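Local coordinates for protein ORF112 (Cyprinid herpesvirus 3, PDB 4WCG) that binds left-handed Z-DNA through the Zalpha domain modelled here, the C-terminal part of a longer viral protein that may also bind RNA, at residues A[56-61]-A[71-76]; A[42-47]-A[82-87]. All coordinates share one frame; numbering follows the deposited sequence.

Interaction 1 (A[56-61]-A[71-76]); sequences AKAVHI and EVNRHL. With nucleotides of chain D.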
ATOM      1  N   ALA A  56       0.059 -10.328 -11.826  1.00 26.02           N
ATOM      2  CA  ALA A  56       0.232 -11.661 -11.256  1.00 24.53           C
ATOM      3  C   ALA A  56      -0.511 -11.816  -9.937  1.00 23.27           C
ATOM      4  O   ALA A  56      -0.740 -10.847  -9.220  1.00 22.53           O
ATOM      5  CB  ALA A  56       1.698 -11.956 -11.050  1.00 30.87           C
ATOM      6  N   LYS A  57      -0.882 -13.057  -9.634  1.00 25.07           N
ATOM      7  CA  LYS A  57      -1.454 -13.377  -8.338  1.00 23.10           C
ATOM      8  C   LYS A  57      -0.386 -13.903  -7.393  1.00 23.78           C
ATOM      9  O   LYS A  57       0.594 -14.501  -7.832  1.00 24.72           O
ATOM     10  CB  LYS A  57      -2.563 -14.409  -8.491  1.00 26.97           C
ATOM     11  CG  LYS A  57      -3.772 -13.903  -9.249  1.00 33.67           C
ATOM     12  CD  LYS A  57      -4.887 -14.923  -9.234  1.00 43.64           C
ATOM     13  CE  LYS A  57      -6.215 -14.285  -9.598  1.00 59.05           C
ATOM     14  NZ  LYS A  57      -7.363 -15.163  -9.235  1.00 66.79           N
ATOM     15  N   ALA A  58      -0.584 -13.683  -6.095  1.00 21.60           N
ATOM     16  CA  ALA A  58       0.370 -14.142  -5.088  1.00 21.21           C
ATOM     17  C   ALA A  58       0.628 -15.647  -5.140  1.00 26.31           C
ATOM     18  O   ALA A  58       1.762 -16.086  -4.914  1.00 24.33           O
ATOM     19  CB  ALA A  58      -0.111 -13.756  -3.697  1.00 22.90           C
ATOM     20  N   VAL A  59      -0.405 -16.440  -5.412  1.00 23.41           N
ATOM     21  CA  VAL A  59      -0.229 -17.894  -5.408  1.00 25.62           C
ATOM     22  C   VAL A  59       0.794 -18.301  -6.460  1.00 30.09           C
ATOM     23  O   VAL A  59       1.550 -19.251  -6.267  1.00 30.40           O
ATOM     24  CB  VAL A  59      -1.563 -18.638  -5.643  1.00 29.72           C
ATOM     25  CG1 VAL A  59      -2.139 -18.325  -7.023  1.00 30.51           C
ATOM     26  CG2 VAL A  59      -1.365 -20.135  -5.462  1.00 38.07           C
ATOM     27  N   HIS A  60       0.844 -17.565  -7.562  1.00 26.54           N
ATOM     28  CA  HIS A  60       1.741 -17.926  -8.649  1.00 28.64           C
ATOM     29  C   HIS A  60       3.151 -17.432  -8.371  1.00 27.14           C
ATOM     30  O   HIS A  60       4.127 -18.111  -8.682  1.00 30.66           O
ATOM     31  CB  HIS A  60       1.202 -17.376  -9.965  1.00 35.12           C
ATOM     32  CG  HIS A  60      -0.109 -17.984 -10.365  1.00 35.76           C
ATOM     33  ND1 HIS A  60      -1.139 -17.248 -10.906  1.00 40.60           N
ATOM     34  CD2 HIS A  60      -0.559 -19.260 -10.287  1.00 47.66           C
ATOM     35  CE1 HIS A  60      -2.166 -18.043 -11.152  1.00 45.96           C
ATOM     36  NE2 HIS A  60      -1.840 -19.269 -10.784  1.00 49.33           N
ATOM     37  N   ILE A  61       3.258 -16.266  -7.746  1.00 24.93           N
ATOM     38  CA  ILE A  61       4.559 -15.785  -7.311  1.00 25.74           C
ATOM     39  C   ILE A  61       5.156 -16.735  -6.271  1.00 25.10           C
ATOM     40  O   ILE A  61       6.326 -17.111  -6.350  1.00 26.15           O
ATOM     41  CB  ILE A  61       4.454 -14.373  -6.732  1.00 23.73           C
ATOM     42  CG1 ILE A  61       3.857 -13.443  -7.795  1.00 23.95           C
ATOM     43  CG2 ILE A  61       5.815 -13.903  -6.238  1.00 25.48           C
ATOM     44  CD1 ILE A  61       3.600 -12.033  -7.330  1.00 28.16           C
ATOM     45  N   GLU A  71       3.476 -15.417   2.993  1.00 23.32           N
ATOM     46  CA  GLU A  71       4.720 -14.655   3.014  1.00 23.18           C
ATOM     47  C   GLU A  71       4.814 -13.700   1.838  1.00 23.31           C
ATOM     48  O   GLU A  71       5.172 -12.538   1.990  1.00 21.34           O
ATOM     49  CB  GLU A  71       5.920 -15.606   3.008  1.00 30.25           C
ATOM     50  CG  GLU A  71       7.264 -14.905   3.004  1.00 35.73           C
ATOM     51  CD  GLU A  71       8.430 -15.872   3.102  1.00 57.21           C
ATOM     52  OE1 GLU A  71       8.204 -17.096   2.980  1.00 64.98           O
ATOM     53  OE2 GLU A  71       9.572 -15.402   3.303  1.00 59.21           O
ATOM     54  N   VAL A  72       4.489 -14.199   0.652  1.00 23.70           N
ATOM     55  CA  VAL A  72       4.481 -13.346  -0.525  1.00 19.59           C
ATOM     56  C   VAL A  72       3.491 -12.181  -0.346  1.00 20.60           C
ATOM     57  O   VAL A  72       3.819 -11.021  -0.637  1.00 18.77           O
ATOM     58  CB  VAL A  72       4.166 -14.171  -1.788  1.00 20.92           C
ATOM     59  CG1 VAL A  72       3.884 -13.257  -2.983  1.00 22.85           C
ATOM     60  CG2 VAL A  72       5.341 -15.083  -2.103  1.00 25.72           C
ATOM     61  N   ASN A  73       2.298 -12.464   0.162  1.00 17.62           N
ATOM     62  CA  ASN A  73       1.319 -11.398   0.353  1.00 16.32           C
ATOM     63  C   ASN A  73       1.790 -10.406   1.412  1.00 18.12           C
ATOM     64  O   ASN A  73       1.557  -9.207   1.268  1.00 19.07           O
ATOM     65  CB  ASN A  73      -0.062 -11.973   0.715  1.00 17.95           C
ATOM     66  CG  ASN A  73      -0.924 -12.193  -0.510  1.00 17.22           C
ATOM     67  OD1 ASN A  73      -0.797 -11.455  -1.488  1.00 18.60           O
ATOM     68  ND2 ASN A  73      -1.816 -13.173  -0.459  1.00 18.75           N
ATOM     69  N   ARG A  74       2.447 -10.880   2.472  1.00 16.77           N
ATOM     70  CA  ARG A  74       2.933  -9.950   3.488  1.00 17.67           C
ATOM     71  C   ARG A  74       3.877  -8.938   2.831  1.00 20.01           C
ATOM     72  O   ARG A  74       3.811  -7.718   3.107  1.00 20.70           O
ATOM     73  CB  ARG A  74       3.634 -10.703   4.621  1.00 21.16           C
ATOM     74  CG  ARG A  74       3.992  -9.802   5.811  1.00 22.88           C
ATOM     75  CD  ARG A  74       4.449 -10.595   7.013  1.00 30.43           C
ATOM     76  NE  ARG A  74       5.735 -11.234   6.779  1.00 35.08           N
ATOM     77  CZ  ARG A  74       5.890 -12.537   6.587  1.00 44.13           C
ATOM     78  NH1 ARG A  74       4.833 -13.331   6.579  1.00 40.95           N
ATOM     79  NH2 ARG A  74       7.102 -13.041   6.398  1.00 40.46           N
ATOM     80  N   HIS A  75       4.748  -9.441   1.961  1.00 18.73           N
ATOM     81  CA  HIS A  75       5.709  -8.553   1.312  1.00 18.65           C
ATOM     82  C   HIS A  75       5.054  -7.656   0.254  1.00 19.25           C
ATOM     83  O   HIS A  75       5.385  -6.472   0.167  1.00 19.09           O
ATOM     84  CB  HIS A  75       6.862  -9.363   0.716  1.00 19.01           C
ATOM     85  CG  HIS A  75       7.795  -9.921   1.745  1.00 23.14           C
ATOM     86  ND1 HIS A  75       7.457 -10.973   2.572  1.00 23.58           N
ATOM     87  CD2 HIS A  75       9.055  -9.563   2.086  1.00 25.63           C
ATOM     88  CE1 HIS A  75       8.474 -11.243   3.371  1.00 27.31           C
ATOM     89  NE2 HIS A  75       9.455 -10.402   3.099  1.00 29.52           N
ATOM     90  N   LEU A  76       4.125  -8.198  -0.536  1.00 17.81           N
ATOM     91  CA  LEU A  76       3.416  -7.387  -1.537  1.00 16.26           C
ATOM     92  C   LEU A  76       2.699  -6.215  -0.886  1.00 17.52           C
ATOM     93  O   LEU A  76       2.808  -5.062  -1.324  1.00 18.09           O
ATOM     94  CB  LEU A  76       2.390  -8.226  -2.317  1.00 16.46           C
ATOM     95  CG  LEU A  76       2.961  -9.185  -3.361  1.00 15.49           C
ATOM     96  CD1 LEU A  76       1.896 -10.206  -3.779  1.00 19.69           C
ATOM     97  CD2 LEU A  76       3.425  -8.380  -4.585  1.00 18.14           C
TER
ATOM     98  P    DG D   5      -2.925 -14.832   2.841  1.00 18.01           P
ATOM     99  OP1  DG D   5      -2.956 -15.045   1.413  1.00 19.71           O
ATOM    100  OP2  DG D   5      -2.633 -15.951   3.702  1.00 19.84           O
ATOM    101  O5'  DG D   5      -1.896 -13.662   3.099  1.00 18.08           O
ATOM    102  C5'  DG D   5      -1.700 -13.176   4.397  1.00 18.63           C
ATOM    103  C4'  DG D   5      -0.809 -11.959   4.379  1.00 17.00           C
ATOM    104  O4'  DG D   5      -1.425 -10.906   3.623  1.00 18.33           O
ATOM    105  C3'  DG D   5      -0.546 -11.383   5.763  1.00 19.33           C
ATOM    106  O3'  DG D   5       0.709 -11.885   6.178  1.00 22.47           O
ATOM    107  C2'  DG D   5      -0.520  -9.882   5.540  1.00 19.69           C
ATOM    108  C1'  DG D   5      -1.270  -9.652   4.248  1.00 18.71           C
ATOM    109  N9   DG D   5      -2.589  -9.037   4.341  1.00 19.80           N
ATOM    110  C8   DG D   5      -3.035  -7.985   3.590  1.00 20.33           C
ATOM    111  N7   DG D   5      -4.276  -7.678   3.825  1.00 18.96           N
ATOM    112  C5   DG D   5      -4.675  -8.585   4.789  1.00 17.95           C
ATOM    113  C6   DG D   5      -5.915  -8.732   5.442  1.00 17.83           C
ATOM    114  O6   DG D   5      -6.931  -8.072   5.300  1.00 19.28           O
ATOM    115  N1   DG D   5      -5.896  -9.793   6.332  1.00 16.81           N
ATOM    116  C2   DG D   5      -4.817 -10.598   6.575  1.00 16.58           C
ATOM    117  N2   DG D   5      -4.993 -11.561   7.474  1.00 16.70           N
ATOM    118  N3   DG D   5      -3.650 -10.461   5.980  1.00 17.11           N
ATOM    119  C4   DG D   5      -3.648  -9.438   5.110  1.00 17.30           C
ATOM    120  P    DC D   6       0.842 -12.692   7.506  1.00 24.86           P
ATOM    121  OP1  DC D   6       2.218 -13.048   7.649  1.00 26.56           O
ATOM    122  OP2  DC D   6      -0.164 -13.693   7.555  1.00 25.13           O
ATOM    123  O5'  DC D   6       0.448 -11.584   8.569  1.00 28.84           O
ATOM    124  C5'  DC D   6       1.018 -11.535   9.859  1.00 28.96           C
ATOM    125  C4'  DC D   6      -0.062 -11.334  10.895  1.00 33.05           C
ATOM    126  O4'  DC D   6      -0.736 -10.085  10.683  1.00 26.70           O
ATOM    127  C3'  DC D   6      -1.160 -12.394  10.912  1.00 30.94           C
ATOM    128  O3'  DC D   6      -1.495 -12.643  12.264  1.00 37.65           O
ATOM    129  C2'  DC D   6      -2.322 -11.699  10.235  1.00 27.44           C
ATOM    130  C1'  DC D   6      -2.128 -10.274  10.693  1.00 24.79           C
ATOM    131  N1   DC D   6      -2.745  -9.263   9.817  1.00 23.52           N
ATOM    132  C2   DC D   6      -4.071  -8.907  10.047  1.00 23.78           C
ATOM    133  O2   DC D   6      -4.692  -9.470  10.950  1.00 25.05           O
ATOM    134  N3   DC D   6      -4.652  -7.987   9.252  1.00 23.60           N
ATOM    135  C4   DC D   6      -3.954  -7.417   8.273  1.00 24.43           C
ATOM    136  N4   DC D   6      -4.557  -6.500   7.528  1.00 26.51           N
ATOM    137  C5   DC D   6      -2.601  -7.761   8.019  1.00 23.70           C
ATOM    138  C6   DC D   6      -2.033  -8.657   8.822  1.00 22.75           C
TER

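Interaction 2 (A[42-47]-A[82-87]); sequences MNLKIL and DGRVRK. With SO4 (sulfate ion), chain E.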
ATOM      1  N   MET A  42      13.598 -10.830  -0.231  1.00 33.46           N
ATOM      2  CA  MET A  42      12.320 -11.338  -0.735  1.00 31.21           C
ATOM      3  C   MET A  42      11.617 -10.291  -1.604  1.00 27.92           C
ATOM      4  O   MET A  42      11.051 -10.610  -2.652  1.00 25.40           O
ATOM      5  CB  MET A  42      11.415 -11.767   0.429  1.00 30.41           C
ATOM      6  CG  MET A  42      10.009 -12.172   0.016  1.00 36.19           C
ATOM      7  SD  MET A  42       9.970 -13.580  -1.111  1.00 38.74           S
ATOM      8  CE  MET A  42      10.210 -14.941   0.022  1.00 42.55           C
ATOM      9  N   ASN A  43      11.663  -9.038  -1.170  1.00 26.07           N
ATOM     10  CA  ASN A  43      11.072  -7.952  -1.951  1.00 21.92           C
ATOM     11  C   ASN A  43      11.620  -7.917  -3.368  1.00 26.89           C
ATOM     12  O   ASN A  43      10.875  -7.832  -4.339  1.00 24.63           O
ATOM     13  CB  ASN A  43      11.320  -6.610  -1.284  1.00 25.42           C
ATOM     14  CG  ASN A  43      10.459  -6.399  -0.070  1.00 28.62           C
ATOM     15  OD1 ASN A  43       9.399  -7.018   0.065  1.00 26.90           O
ATOM     16  ND2 ASN A  43      10.906  -5.528   0.824  1.00 29.85           N
ATOM     17  N   LEU A  44      12.941  -8.003  -3.483  1.00 27.36           N
ATOM     18  CA  LEU A  44      13.583  -7.937  -4.785  1.00 26.41           C
ATOM     19  C   LEU A  44      13.194  -9.120  -5.672  1.00 25.72           C
ATOM     20  O   LEU A  44      13.018  -8.963  -6.876  1.00 26.72           O
ATOM     21  CB  LEU A  44      15.104  -7.870  -4.620  1.00 28.97           C
ATOM     22  CG  LEU A  44      15.619  -6.564  -4.009  1.00 30.67           C
ATOM     23  CD1 LEU A  44      17.118  -6.613  -3.776  1.00 34.16           C
ATOM     24  CD2 LEU A  44      15.268  -5.396  -4.910  1.00 33.41           C
ATOM     25  N   LYS A  45      13.038 -10.298  -5.080  1.00 28.47           N
ATOM     26  CA  LYS A  45      12.641 -11.469  -5.856  1.00 28.42           C
ATOM     27  C   LYS A  45      11.211 -11.315  -6.389  1.00 24.14           C
ATOM     28  O   LYS A  45      10.906 -11.703  -7.514  1.00 26.71           O
ATOM     29  CB  LYS A  45      12.766 -12.734  -5.008  1.00 31.26           C
ATOM     30  CG  LYS A  45      14.204 -13.056  -4.608  1.00 37.16           C
ATOM     31  CD  LYS A  45      14.245 -14.169  -3.585  1.00 47.72           C
ATOM     32  CE  LYS A  45      15.680 -14.545  -3.243  1.00 62.66           C
ATOM     33  NZ  LYS A  45      15.738 -15.757  -2.377  1.00 75.02           N
ATOM     34  N   ILE A  46      10.334 -10.760  -5.564  1.00 23.89           N
ATOM     35  CA  ILE A  46       8.950 -10.542  -5.973  1.00 24.49           C
ATOM     36  C   ILE A  46       8.878  -9.497  -7.089  1.00 25.57           C
ATOM     37  O   ILE A  46       8.163  -9.668  -8.074  1.00 25.17           O
ATOM     38  CB  ILE A  46       8.103 -10.100  -4.778  1.00 21.86           C
ATOM     39  CG1 ILE A  46       7.982 -11.251  -3.779  1.00 21.49           C
ATOM     40  CG2 ILE A  46       6.716  -9.644  -5.235  1.00 24.25           C
ATOM     41  CD1 ILE A  46       7.338 -10.850  -2.468  1.00 23.08           C
ATOM     42  N   LEU A  47       9.641  -8.421  -6.936  1.00 22.80           N
ATOM     43  CA  LEU A  47       9.689  -7.378  -7.955  1.00 21.87           C
ATOM     44  C   LEU A  47      10.216  -7.956  -9.264  1.00 27.16           C
ATOM     45  O   LEU A  47       9.762  -7.591 -10.354  1.00 27.52           O
ATOM     46  CB  LEU A  47      10.568  -6.217  -7.492  1.00 23.15           C
ATOM     47  CG  LEU A  47       9.993  -5.423  -6.318  1.00 23.99           C
ATOM     48  CD1 LEU A  47      11.002  -4.405  -5.815  1.00 28.86           C
ATOM     49  CD2 LEU A  47       8.728  -4.707  -6.739  1.00 26.02           C
ATOM     50  N   ASP A  82       4.558   2.011  -0.045  1.00 23.00           N
ATOM     51  CA  ASP A  82       5.402   3.070  -0.585  1.00 26.93           C
ATOM     52  C   ASP A  82       5.484   3.029  -2.098  1.00 26.47           C
ATOM     53  O   ASP A  82       6.344   3.679  -2.694  1.00 32.98           O
ATOM     54  CB  ASP A  82       6.811   3.030   0.023  1.00 33.73           C
ATOM     55  CG  ASP A  82       7.477   1.671  -0.091  1.00 37.54           C
ATOM     56  OD1 ASP A  82       6.786   0.644  -0.005  1.00 39.08           O
ATOM     57  OD2 ASP A  82       8.717   1.639  -0.241  1.00 54.75           O
ATOM     58  N   GLY A  83       4.582   2.283  -2.721  1.00 23.15           N
ATOM     59  CA  GLY A  83       4.420   2.340  -4.166  1.00 23.02           C
ATOM     60  C   GLY A  83       5.382   1.518  -5.001  1.00 24.41           C
ATOM     61  O   GLY A  83       5.516   1.751  -6.206  1.00 28.47           O
ATOM     62  N   ARG A  84       6.039   0.543  -4.385  1.00 20.77           N
ATOM     63  CA  ARG A  84       6.942  -0.329  -5.140  1.00 20.45           C
ATOM     64  C   ARG A  84       6.189  -1.363  -5.975  1.00 20.28           C
ATOM     65  O   ARG A  84       6.697  -1.844  -6.995  1.00 23.61           O
ATOM     66  CB  ARG A  84       7.914  -1.027  -4.192  1.00 26.28           C
ATOM     67  CG  ARG A  84       8.920  -0.073  -3.583  1.00 32.34           C
ATOM     68  CD  ARG A  84       9.772  -0.775  -2.555  1.00 32.39           C
ATOM     69  NE  ARG A  84      10.871  -1.505  -3.164  1.00 30.33           N
ATOM     70  CZ  ARG A  84      11.718  -2.272  -2.479  1.00 37.77           C
ATOM     71  NH1 ARG A  84      11.557  -2.429  -1.171  1.00 33.67           N
ATOM     72  NH2 ARG A  84      12.711  -2.897  -3.098  1.00 33.20           N
ATOM     73  N   VAL A  85       5.006  -1.746  -5.495  1.00 19.87           N
ATOM     74  CA  VAL A  85       4.049  -2.531  -6.269  1.00 18.52           C
ATOM     75  C   VAL A  85       2.685  -1.864  -6.123  1.00 19.67           C
ATOM     76  O   VAL A  85       2.480  -1.014  -5.242  1.00 20.87           O
ATOM     77  CB  VAL A  85       3.957  -4.019  -5.799  1.00 18.67           C
ATOM     78  CG1 VAL A  85       5.300  -4.704  -5.909  1.00 21.89           C
ATOM     79  CG2 VAL A  85       3.442  -4.117  -4.369  1.00 18.08           C
ATOM     80  N   ARG A  86       1.742  -2.260  -6.962  1.00 20.61           N
ATOM     81  CA  ARG A  86       0.406  -1.694  -6.910  1.00 21.00           C
ATOM     82  C   ARG A  86      -0.605  -2.800  -7.158  1.00 21.21           C
ATOM     83  O   ARG A  86      -0.462  -3.583  -8.109  1.00 21.83           O
ATOM     84  CB  ARG A  86       0.264  -0.586  -7.941  1.00 23.38           C
ATOM     85  CG  ARG A  86      -1.015   0.222  -7.797  1.00 24.20           C
ATOM     86  CD  ARG A  86      -1.198   1.142  -8.966  1.00 25.23           C
ATOM     87  NE  ARG A  86      -0.083   2.072  -9.088  1.00 27.15           N
ATOM     88  CZ  ARG A  86       0.276   2.660 -10.223  1.00 27.31           C
ATOM     89  NH1 ARG A  86      -0.388   2.398 -11.340  1.00 34.73           N
ATOM     90  NH2 ARG A  86       1.306   3.494 -10.242  1.00 32.84           N
ATOM     91  N   LYS A  87      -1.629  -2.867  -6.317  1.00 19.75           N
ATOM     92  CA  LYS A  87      -2.681  -3.852  -6.483  1.00 19.58           C
ATOM     93  C   LYS A  87      -3.757  -3.320  -7.418  1.00 22.94           C
ATOM     94  O   LYS A  87      -4.028  -2.119  -7.438  1.00 23.73           O
ATOM     95  CB  LYS A  87      -3.289  -4.202  -5.118  1.00 22.56           C
ATOM     96  CG  LYS A  87      -4.152  -5.444  -5.101  1.00 22.40           C
ATOM     97  CD  LYS A  87      -4.750  -5.639  -3.706  1.00 25.47           C
ATOM     98  CE  LYS A  87      -5.986  -4.783  -3.532  1.00 26.60           C
ATOM     99  NZ  LYS A  87      -7.081  -5.242  -4.429  1.00 30.29           N
TER
HETATM  100  S   SO4 E 301       1.849   4.398  -6.756  0.67 33.46           S
HETATM  101  O1  SO4 E 301       2.960   4.427  -7.705  0.67 44.14           O
HETATM  102  O2  SO4 E 301       0.847   5.398  -7.142  0.67 35.05           O
HETATM  103  O3  SO4 E 301       1.216   3.070  -6.774  0.67 23.91           O
HETATM  104  O4  SO4 E 301       2.354   4.720  -5.423  0.67 31.62           O

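Interaction 1 (A[56-61]-A[71-76])
With CG1 of Val72 set anti to its backbone N (chi1 169°) and CG2 of Ile61 likewise anti to its own N, the two branched side chains meet methyl to methyl, Val72 CG1 lying 3.8 Å from Ile61 CG2. Here the second helix of the winged helix-turn-helix, 58-65, packs on 69-81, the recognition helix of a Zalpha domain. Ala58, in the first turn of its helix just after the N-cap residue Lys57, points its methyl at the partner helix. That small CB is shared by three neighbours: CD1 of Leu76 and CG1 of Val72, each 4.1 Å away, and the amide of Asn73. No hydrogen bond crosses the interface; its grip is apolar and buried, and the short alanine lets the backbones come to 6.2 Å between Ala58 CA and Asn73 CA.

The amide of Asn73 spans the helix contact and the DNA, OD1 on Ala58 and ND2 on a phosphate. Its chi1 of -92° is displaced from a staggered value and swings OD1 inward to within 3.3 Å of Ala58 CB. The neighbouring Arg74 also reaches the DNA, one phosphate further on, its chain bent at chi3, and its NH1 donates to OP1 of DC6 of chain D over 2.8 Å; its NH2 is held by the carbonyl of Pro37, which steadies the guanidinium. Helix 69-81 thus presents consecutive residues to consecutive phosphates of the DNA backbone. Asn73 completes the grip through ND2, which donates to OP1 of DG5 of chain D at 2.9 Å with an N-H...O angle of 147°.

Interaction 2 (A[42-47]-A[82-87])
Leu47 meets the 82-87 segment with both its methyls, each on a different surface. CD2 sits 3.5 Å from Val85 CG1, the one apolar side-chain pair of the contact, and equally near the backbone carbonyl Arg84 O. CD1 instead approaches the guanidinium of Arg84 obliquely, 3.5 Å from NH2. Beside it Leu44 brings CD2 to the edge of the same group, near its plane. Asn43, one turn before Leu47, crosses Arg84 at about a right angle, with amide and guanidinium planes 78° apart; its ND2 stands 3.7 Å from Arg84 NH1, two donors side by side without a bond between them.

Arg84 reaches the helix by a bend at chi3 (82°), which turns the guanidinium across helix 40-52. Farther back, a Schellman motif ends helix 69-81, with Gly83 as its C-prime residue at positive phi, and sends the chain toward the two-stranded wing. On the inner side Val85 also packs on Trp94 of the partner strand, and Leu47 on Leu96.

On the outer side, Arg86 holds a sulfate at the edge of its guanidinium, O1 in the plane and O3 near it: NE donates to O3 at 2.8 Å and NH2 more loosely to O1 at 3.2 Å. The ion also takes an N-H from Arg86 NE of the second subunit, so two cationic side chains share one anion, a bridge that may depend on sulfate from the crystallisation liquor. Within the chain the anion is the carboxylate of Glu40, at the start of helix 40-52: OE1 accepts from Asn43 ND2 and OE2 forms a salt bridge with Arg84 NH2, which lets the two donor groups lie close together and would probably balance the charge of Arg84.

Overall arrangement
Interaction 1 is the buried one: apolar methyls join helices 58-65 and 69-81, and polar groups appear where the recognition helix meets DNA. Interaction 2 is only partly buried and ties the first helix to the segment leading into the wing, mixing a small leucine-valine contact with charged groups, with Arg86 and Lys87 reaching the second subunit. Its loop along the chain encloses interaction 1, and their centres lie 10 Å apart. Helix 69-81 joins the two: His75 packs on Met42 and Asn43, and the backbone at Leu76 touches Val85. Arginines face anions in both, DNA phosphate in the first, carboxylate and sulfate in the second.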